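Local atomic coordinates of aminotransferase, class I (Staphylococcus aureus, PDB entry 2O1B), a protein that probably catalyses a pyridoxal-5'-phosphate-dependent transfer of amino groups between amino acids and 2-oxo acids, as class I aminotransferases do. Residues 345-349 against 350-354; 141-144 against 145-148; 294-297 against 298-302; 61-64 against 65-69; 275-278 against 279-283. One frame throughout, in Å; residues are numbered along the deposited sequence.

Contact 1: residues 345-349 against 350-354; sequences PGYDS and EQFEQ
Asp348 and Gln351 hold the start of helix 349-360 with two reciprocal hydrogen bonds. Gln351 N gives its proton to Asp348 OD1 at 2.7 Å, nearly straight. In return Asp348 N donates to Gln351 OE1 at 3.1 Å. This is a capping box, with Asp348 as the N-cap. The Asp348 carboxyl group sits between its own backbone N and carbonyl carbon (chi1 65°), which turns OD1 back over the first turn. The two side chains cross at about a right angle, and their carboxylate and amide planes stack 23° apart.

Backbone bonds continue the turn. Phe352 N reaches Asp348 O at 2.8 Å, and Glu353 N reaches Ser349 O at 2.9 Å.

The aromatic contact is edge-to-face. The edge of Phe352 points at the face of Tyr347, with ring centroids 5.8 Å apart and planes at 68°. Nearer the backbone, Tyr347 CB meets Phe352 CB at 4.0 Å. Phe355 makes a second edge-to-face pair with Tyr347.

Ser349 OG has a weak hydrogen bond to Lys368 N. The capping box gives the first-turn amide of Gln351 an acceptor, and the negative charge of Asp348 probably interacts well with the positive end of the helix dipole.

Contact 2: residues 141-144 against 145-148; sequences PGYT and DYLA. With PLP (pyridoxal-5'-phosphate), chain B.
Tyr143 lays one ring face on the cofactor and turns an edge to Tyr146. Its CG is anti to the backbone N (chi1 -166°), and this turns the ring over the pyridine of pyridoxal-5'-phosphate. PLP C2 sits over the centre of that face, 3.5 Å above the plane. The closest pair is Tyr143 OH and PLP C4, at 3.3 Å. The edge of Tyr143 points toward the face of Tyr146 in an offset edge-to-face pair, with planes 60° apart. Tyr143 CB also touches Tyr146 CZ at 3.6 Å.

A water lies in the Tyr143 ring plane at its edge. It donates to Asp145 OD2 at 2.6 Å. Another water receives the Leu147 N proton and donates to Tyr143 O.

Thr144 follows, its side chain beside that of Asp145 and pointing the same way. Thr144 OG1 lies 3.1 Å from Asp145 OD1. A further water donates to Thr144 O at 2.7 Å and accepts from Ala148 N, so solvent bridges the first turn.

Tyr146 OH bonds to Asp220 OD1 and Thr188 OG1, and its ring stacks on Tyr186. The contact thus links strand 135-140 to helix 146-152 beside the cofactor, and Tyr146 ties the helix start to strands 182-187 (Tyr186) and 216-220 (Asp220).

Contact 3: residues 294-297 against 298-302; sequences AIYA and LNHYD
Tyr296 and His300 meet one turn apart near the end of helix 288-300. Tyr296 O accepts two bonds from one residue. His300 ND1 donates to Tyr296 O at 3.1 Å, in the carbonyl plane and on a lone pair, though bent to 143°. His300 N adds a weak bond to the same oxygen. The ND1 bond holds the imidazole over the Tyr296 ring. ND1 lies 3.4 Å above that ring, toward its rim, and the planes are 41° apart. The Tyr296 ring also stacks on His68.

Upstream the helical bonds are regular. Leu298 N reaches Ala294 O at 3.0 Å with an angle of 176°. Asn299 N reaches Ile295 O at 3.0 Å. At the end of the helix the bonds weaken: Ala297 O takes weak, bent ones from both His300 N and Tyr301 N.

Tyr301 turns its ring back against the helix, and its CE1 touches Tyr296 CE1 at 3.7 Å. A water lies 3.0 Å from Tyr296 OH and has a weak bond to Tyr301 OH. Asp302 OD1 forms a salt bridge with Arg100 NE.

Tyr301 is the first residue to leave helical backbone angles and the N-cap of helix 302-325. The arrangement is that of a helix-helix junction, where His300 N is shared by two of the last carbonyls as one helix ends and the next begins, packed on helices 63-72 and 88-102.

Contact 4: residues 61-64 against 65-69; sequences TPQG and IIDHF
The backbone turns from an extended Pro62 into helix 63-72, and Pro62 O takes weak bonds from Ile65 N and Ile66 N while Asp67 N bonds to Gln63 O at 2.8 Å. This is a helix N-terminus with Pro62 at the N-cap. His68 N extends the pattern to Gly64 O at 3.2 Å.

On the inner side, Thr61 and Pro62 rest on two isoleucines. Ile66 CD1 is 3.6 Å from Thr61 CB. The two side chains cross at about a right angle, and Ile66 bends its CD1 back toward Thr61. Thr61 CG2 also touches Ile65 CG2 at 3.9 Å. Ile65 lies alongside Pro62 and points the same way, with Ile65 CD1 on the proline ring at 3.8 Å from Pro62 CD.

Thr61 OG1 bonds to Asn256 O. Ile65 packs on Ala297 and Tyr301. Thr61 and Ile66 also meet Gln79 of the second subunit, so the helix start lies at the dimer interface.

On the more exposed side, Gln63 reaches along the helix to Asp67. Its chain bends at chi2 (61°), which curls the amide toward the carboxylate one turn on. The amide and carboxylate planes are 49° apart. Gln63 NE2 donates to Asp67 OD2 at 2.7 Å, on the syn side and 28° out of the carboxylate plane.

Contact 5: residues 275-278 against 279-283; sequences LKKY and QTHTN
The Tyr278 ring carries Thr282 on one face, and the His281 ring meets Lys277 at its edge. Thr282 CG2 lies 3.9 Å from the Tyr278 ring centroid and 22° off the ring normal, a CH-pi contact. With chi1 at 178° Tyr278 swings its ring opposite to its own amide nitrogen, and this lays it along the helix where Thr282 can reach it. The two side chains cross at about a right angle. On His281, Thr280 OG1 sits over the centre of one ring face, 3.7 Å above the plane. Lys277 CE lies in the plane of the imidazole at its edge, 3.3 Å from His281 CE1.

The lysine ammonium has stronger partners elsewhere. Lys277 NZ makes a salt bridge to Asp31 of the second subunit and a hydrogen bond to Ile29 O of the same subunit. His281 NE2 has a weak bond to Pro30 O there.

The backbone is regular at first. Gln279 N bonds to Leu275 O at 2.9 Å, and Thr280 N to Lys276 O at 3.1 Å. Then Thr280 OG1 donates to Lys277 O at 2.8 Å. Lys277 O and Tyr278 O also receive weak backbone bonds.

Tyr278 also packs on helix 118-129 and on Tyr278 of the second subunit. Lys119 of the second subunit bonds to Thr280 O and Asn283 O. This is a helix C-terminus, loosening into Asn283, built into the dimer interface of a class I aminotransferase, where the two subunits meet near the cofactor sites.

How the contacts relate
Along the chain the five contacts lie in series; none nests within or crosses another. Each is local. Contact 4 comes first and starts helix 63-72. Contact 2 follows at the turn from strand 135-140 into helix 146-152, beside the cofactor. Contact 5 ends helix 269-282, and contact 3 ends the next helix, 288-300. Contact 1 begins helix 349-360 after strand 338-342. Contacts 3 and 4 touch: Tyr301 OH lies 3.2 Å from Gly64 CA, joining the two helices. Contacts 4 and 5 both reach the second subunit, and Ala148 of contact 2 packs on His281 of its contact 5. Between centres, contact 1 is about 21 Å from contact 2 and about 42 Å from the others.

Contact 1: residues 345-349 against 350-354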
# COMPACT_ATOMS: atom_id res chain seq x y z
N PRO A 345 1.48 -41.18 -8.80
CA PRO A 345 0.37 -41.47 -9.71
C PRO A 345 -0.96 -41.62 -8.95
O PRO A 345 -0.99 -42.15 -7.83
CB PRO A 345 0.77 -42.80 -10.38
CG PRO A 345 2.02 -43.26 -9.72
CD PRO A 345 2.60 -42.13 -8.94
N GLY A 346 -2.03 -41.14 -9.56
CA GLY A 346 -3.37 -41.23 -8.98
C GLY A 346 -3.71 -40.11 -8.01
O GLY A 346 -4.81 -40.08 -7.48
N TYR A 347 -2.75 -39.21 -7.77
CA TYR A 347 -2.97 -37.98 -6.99
C TYR A 347 -2.60 -36.75 -7.81
O TYR A 347 -1.50 -36.67 -8.33
CB TYR A 347 -2.08 -37.96 -5.74
CG TYR A 347 -2.39 -39.02 -4.74
CD1 TYR A 347 -1.96 -40.34 -4.94
CD2 TYR A 347 -3.11 -38.72 -3.58
CE1 TYR A 347 -2.23 -41.32 -4.02
CE2 TYR A 347 -3.38 -39.71 -2.64
CZ TYR A 347 -2.95 -41.01 -2.88
OH TYR A 347 -3.22 -42.00 -1.97
N ASP A 348 -3.51 -35.78 -7.92
CA ASP A 348 -3.11 -34.47 -8.39
C ASP A 348 -2.55 -33.67 -7.19
O ASP A 348 -2.45 -34.21 -6.08
CB ASP A 348 -4.23 -33.74 -9.16
CG ASP A 348 -5.44 -33.40 -8.31
OD1 ASP A 348 -5.32 -33.14 -7.09
OD2 ASP A 348 -6.55 -33.35 -8.88
N SER A 349 -2.18 -32.41 -7.42
CA SER A 349 -1.54 -31.59 -6.39
C SER A 349 -2.45 -31.34 -5.19
O SER A 349 -2.00 -31.33 -4.04
CB SER A 349 -1.04 -30.27 -6.98
OG SER A 349 -2.09 -29.34 -7.19
N GLU A 350 -3.74 -31.16 -5.46
CA GLU A 350 -4.71 -30.87 -4.42
C GLU A 350 -5.11 -32.13 -3.65
O GLU A 350 -5.29 -32.09 -2.42
CB GLU A 350 -5.93 -30.16 -5.01
CG GLU A 350 -5.61 -28.76 -5.55
CD GLU A 350 -6.84 -28.04 -6.11
OE1 GLU A 350 -7.21 -26.99 -5.55
OE2 GLU A 350 -7.42 -28.51 -7.12
N GLN A 351 -5.23 -33.25 -4.36
CA GLN A 351 -5.47 -34.55 -3.73
C GLN A 351 -4.28 -34.97 -2.88
O GLN A 351 -4.46 -35.50 -1.78
CB GLN A 351 -5.77 -35.61 -4.79
CG GLN A 351 -7.17 -35.52 -5.36
CD GLN A 351 -7.35 -36.33 -6.63
OE1 GLN A 351 -6.38 -36.68 -7.30
NE2 GLN A 351 -8.61 -36.62 -6.97
N PHE A 352 -3.07 -34.74 -3.37
CA PHE A 352 -1.86 -35.05 -2.61
C PHE A 352 -1.71 -34.10 -1.42
O PHE A 352 -1.26 -34.52 -0.36
CB PHE A 352 -0.62 -35.03 -3.51
CG PHE A 352 0.58 -35.74 -2.92
CD1 PHE A 352 1.84 -35.16 -2.97
CD2 PHE A 352 0.45 -37.00 -2.32
CE1 PHE A 352 2.96 -35.80 -2.45
CE2 PHE A 352 1.57 -37.66 -1.79
CZ PHE A 352 2.83 -37.05 -1.85
N GLU A 353 -2.09 -32.84 -1.60
CA GLU A 353 -2.08 -31.87 -0.50
C GLU A 353 -2.99 -32.33 0.63
O GLU A 353 -2.59 -32.36 1.79
CB GLU A 353 -2.49 -30.47 -0.97
CG GLU A 353 -2.55 -29.43 0.16
CD GLU A 353 -3.58 -28.33 -0.07
OE1 GLU A 353 -4.28 -28.33 -1.11
OE2 GLU A 353 -3.68 -27.44 0.82
N GLN A 354 -4.22 -32.72 0.28
CA GLN A 354 -5.18 -33.21 1.26
C GLN A 354 -4.71 -34.51 1.92
O GLN A 354 -4.81 -34.66 3.14
CB GLN A 354 -6.58 -33.32 0.65
CG GLN A 354 -7.71 -33.17 1.67
CD GLN A 354 -7.79 -31.78 2.33
OE1 GLN A 354 -7.22 -30.79 1.85
NE2 GLN A 354 -8.52 -31.71 3.44

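Contact 2: residues 141-144 against 145-148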
# COMPACT_ATOMS: atom_id res chain seq x y z
N PRO A 141 5.11 -23.09 -14.46
CA PRO A 141 4.63 -22.73 -13.14
C PRO A 141 5.35 -21.51 -12.63
O PRO A 141 6.56 -21.40 -12.78
CB PRO A 141 5.00 -23.95 -12.27
CG PRO A 141 5.66 -24.94 -13.20
CD PRO A 141 6.11 -24.16 -14.38
N GLY A 142 4.61 -20.60 -12.01
CA GLY A 142 5.20 -19.36 -11.55
C GLY A 142 4.40 -18.79 -10.40
O GLY A 142 3.45 -19.40 -9.93
N TYR A 143 4.78 -17.59 -9.98
CA TYR A 143 4.23 -17.01 -8.77
C TYR A 143 2.77 -16.61 -8.92
O TYR A 143 2.32 -16.20 -10.01
CB TYR A 143 5.10 -15.85 -8.32
CG TYR A 143 4.86 -15.37 -6.91
CD1 TYR A 143 5.02 -16.23 -5.81
CD2 TYR A 143 4.53 -14.04 -6.66
CE1 TYR A 143 4.82 -15.78 -4.52
CE2 TYR A 143 4.33 -13.59 -5.39
CZ TYR A 143 4.49 -14.46 -4.31
OH TYR A 143 4.30 -13.99 -3.04
N THR A 144 2.04 -16.76 -7.81
CA THR A 144 0.58 -16.69 -7.77
C THR A 144 0.01 -15.28 -7.92
O THR A 144 -1.09 -15.10 -8.44
CB THR A 144 0.07 -17.26 -6.42
OG1 THR A 144 0.83 -16.69 -5.35
CG2 THR A 144 0.22 -18.77 -6.40
N ASP A 145 0.74 -14.28 -7.44
CA ASP A 145 0.18 -12.94 -7.26
C ASP A 145 0.13 -12.03 -8.51
O ASP A 145 -0.59 -11.03 -8.51
CB ASP A 145 0.89 -12.23 -6.10
CG ASP A 145 0.61 -12.90 -4.77
OD1 ASP A 145 -0.25 -13.80 -4.73
OD2 ASP A 145 1.24 -12.54 -3.75
N TYR A 146 0.86 -12.39 -9.56
CA TYR A 146 0.93 -11.54 -10.75
C TYR A 146 -0.42 -11.40 -11.43
O TYR A 146 -0.77 -10.33 -11.89
CB TYR A 146 1.94 -12.07 -11.78
CG TYR A 146 3.31 -12.38 -11.24
CD1 TYR A 146 3.87 -11.64 -10.19
CD2 TYR A 146 4.07 -13.40 -11.81
CE1 TYR A 146 5.15 -11.93 -9.68
CE2 TYR A 146 5.35 -13.69 -11.34
CZ TYR A 146 5.88 -12.97 -10.27
OH TYR A 146 7.14 -13.27 -9.83
N LEU A 147 -1.18 -12.49 -11.47
CA LEU A 147 -2.42 -12.57 -12.24
C LEU A 147 -3.37 -11.43 -11.85
O LEU A 147 -3.99 -10.81 -12.72
CB LEU A 147 -3.11 -13.92 -12.01
CG LEU A 147 -4.01 -14.61 -13.04
CD1 LEU A 147 -5.02 -15.50 -12.34
CD2 LEU A 147 -4.71 -13.69 -14.00
N ALA A 148 -3.49 -11.18 -10.55
CA ALA A 148 -4.35 -10.12 -10.03
C ALA A 148 -4.00 -8.75 -10.62
O ALA A 148 -4.90 -8.01 -11.05
CB ALA A 148 -4.26 -10.07 -8.50
N1 PLP B . 7.58 -12.64 -5.40
C2 PLP B . 7.99 -13.90 -5.02
C2A PLP B . 8.51 -14.84 -6.07
C3 PLP B . 7.94 -14.25 -3.67
O3 PLP B . 8.34 -15.49 -3.25
C4 PLP B . 7.47 -13.33 -2.72
C4A PLP B . 7.93 -13.51 -1.31
C5 PLP B . 7.04 -12.06 -3.12
C6 PLP B . 7.10 -11.72 -4.47
C5A PLP B . 6.50 -11.06 -2.12
O4P PLP B . 7.51 -10.48 -1.32
P PLP B . 7.18 -9.26 -0.31
O1P PLP B . 7.22 -9.77 1.12
O2P PLP B . 5.81 -8.75 -0.66
O3P PLP B . 8.24 -8.22 -0.51
O HOH W 1 0.00 -15.23 -11.42
O HOH W 2 3.54 -11.71 -2.96
O HOH W 3 -3.19 -13.34 -8.56

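Contact 3: residues 294-297 against 298-302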
# COMPACT_ATOMS: atom_id res chain seq x y z
N ALA A 294 15.50 -0.22 6.96
CA ALA A 294 15.83 -0.73 5.64
C ALA A 294 17.22 -0.28 5.15
O ALA A 294 17.98 -1.08 4.57
CB ALA A 294 14.76 -0.33 4.64
N ILE A 295 17.56 0.98 5.41
CA ILE A 295 18.85 1.56 5.05
C ILE A 295 19.91 0.79 5.80
O ILE A 295 20.91 0.36 5.23
CB ILE A 295 18.94 3.07 5.46
CG1 ILE A 295 18.12 3.94 4.49
CG2 ILE A 295 20.41 3.55 5.52
CD1 ILE A 295 17.68 5.29 5.08
N TYR A 296 19.68 0.60 7.10
CA TYR A 296 20.64 -0.08 7.93
C TYR A 296 20.87 -1.50 7.43
O TYR A 296 22.00 -1.95 7.35
CB TYR A 296 20.18 -0.09 9.38
CG TYR A 296 21.29 -0.46 10.33
CD1 TYR A 296 21.41 -1.76 10.81
CD2 TYR A 296 22.23 0.48 10.71
CE1 TYR A 296 22.44 -2.10 11.66
CE2 TYR A 296 23.26 0.15 11.57
CZ TYR A 296 23.35 -1.14 12.04
OH TYR A 296 24.37 -1.45 12.89
N ALA A 297 19.78 -2.19 7.05
CA ALA A 297 19.87 -3.57 6.58
C ALA A 297 20.73 -3.68 5.33
O ALA A 297 21.69 -4.45 5.29
CB ALA A 297 18.49 -4.15 6.35
N LEU A 298 20.37 -2.89 4.31
CA LEU A 298 21.06 -2.89 3.03
C LEU A 298 22.53 -2.55 3.14
O LEU A 298 23.36 -3.18 2.51
CB LEU A 298 20.38 -1.93 2.05
CG LEU A 298 18.99 -2.38 1.59
CD1 LEU A 298 18.23 -1.24 0.93
CD2 LEU A 298 19.14 -3.56 0.65
N ASN A 299 22.84 -1.55 3.97
CA ASN A 299 24.21 -1.11 4.15
C ASN A 299 25.12 -2.09 4.87
O ASN A 299 26.32 -2.15 4.60
CB ASN A 299 24.26 0.24 4.88
CG ASN A 299 23.84 1.41 4.00
OD1 ASN A 299 23.52 2.49 4.51
ND2 ASN A 299 23.81 1.21 2.68
N HIS A 300 24.57 -2.87 5.80
CA HIS A 300 25.44 -3.61 6.72
C HIS A 300 25.35 -5.14 6.69
O HIS A 300 26.13 -5.81 7.37
CB HIS A 300 25.24 -3.13 8.15
CG HIS A 300 25.60 -1.70 8.36
ND1 HIS A 300 24.66 -0.70 8.48
CD2 HIS A 300 26.81 -1.10 8.47
CE1 HIS A 300 25.27 0.46 8.66
NE2 HIS A 300 26.58 0.25 8.65
N TYR A 301 24.42 -5.69 5.91
CA TYR A 301 24.14 -7.13 6.03
C TYR A 301 24.39 -8.01 4.80
O TYR A 301 23.68 -8.99 4.57
CB TYR A 301 22.74 -7.36 6.63
CG TYR A 301 22.66 -6.94 8.08
CD1 TYR A 301 22.35 -5.62 8.43
CD2 TYR A 301 22.89 -7.85 9.10
CE1 TYR A 301 22.28 -5.23 9.76
CE2 TYR A 301 22.82 -7.48 10.44
CZ TYR A 301 22.50 -6.17 10.76
OH TYR A 301 22.43 -5.80 12.08
N ASP A 302 25.42 -7.67 4.04
CA ASP A 302 25.85 -8.50 2.91
C ASP A 302 26.24 -9.92 3.36
O ASP A 302 25.86 -10.90 2.72
CB ASP A 302 27.05 -7.85 2.20
CG ASP A 302 26.65 -6.69 1.32
OD1 ASP A 302 27.56 -6.10 0.68
OD2 ASP A 302 25.44 -6.37 1.25
O HOH W 4 25.28 -4.31 13.40

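Contact 4: residues 61-64 against 65-69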
# COMPACT_ATOMS: atom_id res chain seq x y z
N THR A 61 14.65 -11.27 12.77
CA THR A 61 15.32 -10.10 12.22
C THR A 61 16.63 -9.87 12.99
O THR A 61 16.64 -9.88 14.23
CB THR A 61 14.44 -8.84 12.34
OG1 THR A 61 13.09 -9.13 11.95
CG2 THR A 61 15.01 -7.70 11.45
N PRO A 62 17.74 -9.67 12.26
CA PRO A 62 19.00 -9.43 12.98
C PRO A 62 18.86 -8.30 14.01
O PRO A 62 18.22 -7.29 13.73
CB PRO A 62 19.97 -9.05 11.87
CG PRO A 62 19.45 -9.75 10.66
CD PRO A 62 17.94 -9.68 10.79
N GLN A 63 19.43 -8.47 15.20
CA GLN A 63 19.22 -7.52 16.30
C GLN A 63 19.60 -6.08 15.94
O GLN A 63 18.94 -5.13 16.35
CB GLN A 63 19.95 -7.97 17.57
CG GLN A 63 19.62 -7.13 18.82
CD GLN A 63 18.13 -7.19 19.19
OE1 GLN A 63 17.48 -8.23 19.05
NE2 GLN A 63 17.60 -6.06 19.67
N GLY A 64 20.66 -5.93 15.14
CA GLY A 64 21.11 -4.61 14.69
C GLY A 64 20.06 -3.82 13.92
O GLY A 64 19.97 -2.60 14.09
N ILE A 65 19.27 -4.49 13.09
CA ILE A 65 18.19 -3.84 12.34
C ILE A 65 17.08 -3.41 13.30
O ILE A 65 16.59 -2.27 13.24
CB ILE A 65 17.62 -4.76 11.22
CG1 ILE A 65 18.73 -5.04 10.19
CG2 ILE A 65 16.40 -4.14 10.56
CD1 ILE A 65 18.48 -6.24 9.27
N ILE A 66 16.71 -4.33 14.19
CA ILE A 66 15.78 -4.05 15.28
C ILE A 66 16.20 -2.85 16.13
O ILE A 66 15.39 -1.94 16.34
CB ILE A 66 15.52 -5.30 16.17
CG1 ILE A 66 14.96 -6.46 15.35
CG2 ILE A 66 14.55 -4.97 17.31
CD1 ILE A 66 13.67 -6.12 14.57
N ASP A 67 17.45 -2.83 16.61
CA ASP A 67 17.94 -1.70 17.44
C ASP A 67 17.83 -0.35 16.73
O ASP A 67 17.45 0.65 17.34
CB ASP A 67 19.40 -1.88 17.85
CG ASP A 67 19.65 -3.14 18.63
OD1 ASP A 67 20.81 -3.63 18.62
OD2 ASP A 67 18.69 -3.65 19.26
N HIS A 68 18.18 -0.32 15.45
CA HIS A 68 18.09 0.91 14.67
C HIS A 68 16.66 1.35 14.36
O HIS A 68 16.39 2.55 14.30
CB HIS A 68 18.96 0.84 13.42
CG HIS A 68 20.37 1.28 13.68
ND1 HIS A 68 20.86 2.49 13.26
CD2 HIS A 68 21.36 0.70 14.41
CE1 HIS A 68 22.10 2.63 13.68
NE2 HIS A 68 22.43 1.56 14.38
N PHE A 69 15.75 0.40 14.18
CA PHE A 69 14.32 0.73 14.07
C PHE A 69 13.83 1.36 15.39
O PHE A 69 13.22 2.43 15.38
CB PHE A 69 13.53 -0.53 13.72
CG PHE A 69 12.21 -0.27 12.99
CD1 PHE A 69 11.78 -1.15 12.01
CD2 PHE A 69 11.41 0.82 13.31
CE1 PHE A 69 10.59 -0.94 11.35
CE2 PHE A 69 10.20 1.04 12.66
CZ PHE A 69 9.79 0.15 11.67

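Contact 5: residues 275-278 against 279-283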
# COMPACT_ATOMS: atom_id res chain seq x y z
N LEU A 275 5.66 3.81 -12.11
CA LEU A 275 5.45 3.32 -10.75
C LEU A 275 5.46 4.45 -9.73
O LEU A 275 4.57 4.53 -8.89
CB LEU A 275 6.49 2.28 -10.37
CG LEU A 275 6.16 0.83 -10.68
CD1 LEU A 275 7.41 -0.02 -10.49
CD2 LEU A 275 5.00 0.34 -9.80
N LYS A 276 6.48 5.31 -9.80
CA LYS A 276 6.60 6.46 -8.89
C LYS A 276 5.35 7.34 -8.97
O LYS A 276 4.78 7.70 -7.96
CB LYS A 276 7.86 7.28 -9.20
CG LYS A 276 9.17 6.59 -8.84
CD LYS A 276 10.37 7.48 -9.12
CE LYS A 276 10.52 8.54 -8.02
NZ LYS A 276 11.74 9.38 -8.16
N LYS A 277 4.90 7.65 -10.18
CA LYS A 277 3.67 8.43 -10.32
C LYS A 277 2.47 7.72 -9.68
O LYS A 277 1.65 8.34 -8.99
CB LYS A 277 3.38 8.76 -11.79
CG LYS A 277 2.30 9.80 -11.92
CD LYS A 277 1.83 9.98 -13.34
CE LYS A 277 0.47 10.65 -13.35
NZ LYS A 277 0.41 11.80 -12.40
N TYR A 278 2.35 6.42 -9.92
CA TYR A 278 1.25 5.65 -9.36
C TYR A 278 1.25 5.74 -7.84
O TYR A 278 0.20 5.92 -7.23
CB TYR A 278 1.37 4.19 -9.78
CG TYR A 278 0.29 3.29 -9.21
CD1 TYR A 278 0.55 2.47 -8.12
CD2 TYR A 278 -0.98 3.27 -9.77
CE1 TYR A 278 -0.44 1.63 -7.60
CE2 TYR A 278 -1.98 2.45 -9.25
CZ TYR A 278 -1.70 1.63 -8.18
OH TYR A 278 -2.69 0.82 -7.68
N GLN A 279 2.44 5.64 -7.25
CA GLN A 279 2.56 5.67 -5.80
C GLN A 279 2.34 7.06 -5.17
O GLN A 279 2.06 7.15 -3.98
CB GLN A 279 3.87 5.00 -5.34
CG GLN A 279 3.89 3.51 -5.72
CD GLN A 279 5.03 2.69 -5.12
OE1 GLN A 279 4.93 1.46 -5.07
NE2 GLN A 279 6.11 3.35 -4.70
N THR A 280 2.45 8.14 -5.94
CA THR A 280 2.07 9.47 -5.41
C THR A 280 0.55 9.57 -5.26
O THR A 280 0.04 10.34 -4.43
CB THR A 280 2.54 10.65 -6.28
OG1 THR A 280 1.75 10.70 -7.47
CG2 THR A 280 4.01 10.54 -6.65
N HIS A 281 -0.18 8.80 -6.07
CA HIS A 281 -1.65 8.78 -6.01
C HIS A 281 -2.26 7.78 -5.02
O HIS A 281 -3.38 8.00 -4.55
CB HIS A 281 -2.23 8.48 -7.39
CG HIS A 281 -1.79 9.44 -8.45
ND1 HIS A 281 -1.21 9.02 -9.63
CD2 HIS A 281 -1.83 10.79 -8.50
CE1 HIS A 281 -0.92 10.08 -10.37
NE2 HIS A 281 -1.28 11.17 -9.70
N THR A 282 -1.55 6.69 -4.74
CA THR A 282 -2.10 5.60 -3.92
C THR A 282 -1.45 5.60 -2.54
O THR A 282 -1.86 4.85 -1.65
CB THR A 282 -1.94 4.24 -4.61
OG1 THR A 282 -0.56 4.04 -4.95
CG2 THR A 282 -2.77 4.20 -5.92
N ASN A 283 -0.45 6.45 -2.36
CA ASN A 283 0.31 6.49 -1.11
C ASN A 283 0.85 7.88 -0.81
O ASN A 283 0.79 8.76 -1.66
CB ASN A 283 1.44 5.45 -1.13
CG ASN A 283 1.04 4.15 -0.51
OD1 ASN A 283 0.77 4.08 0.71
ND2 ASN A 283 1.00 3.09 -1.31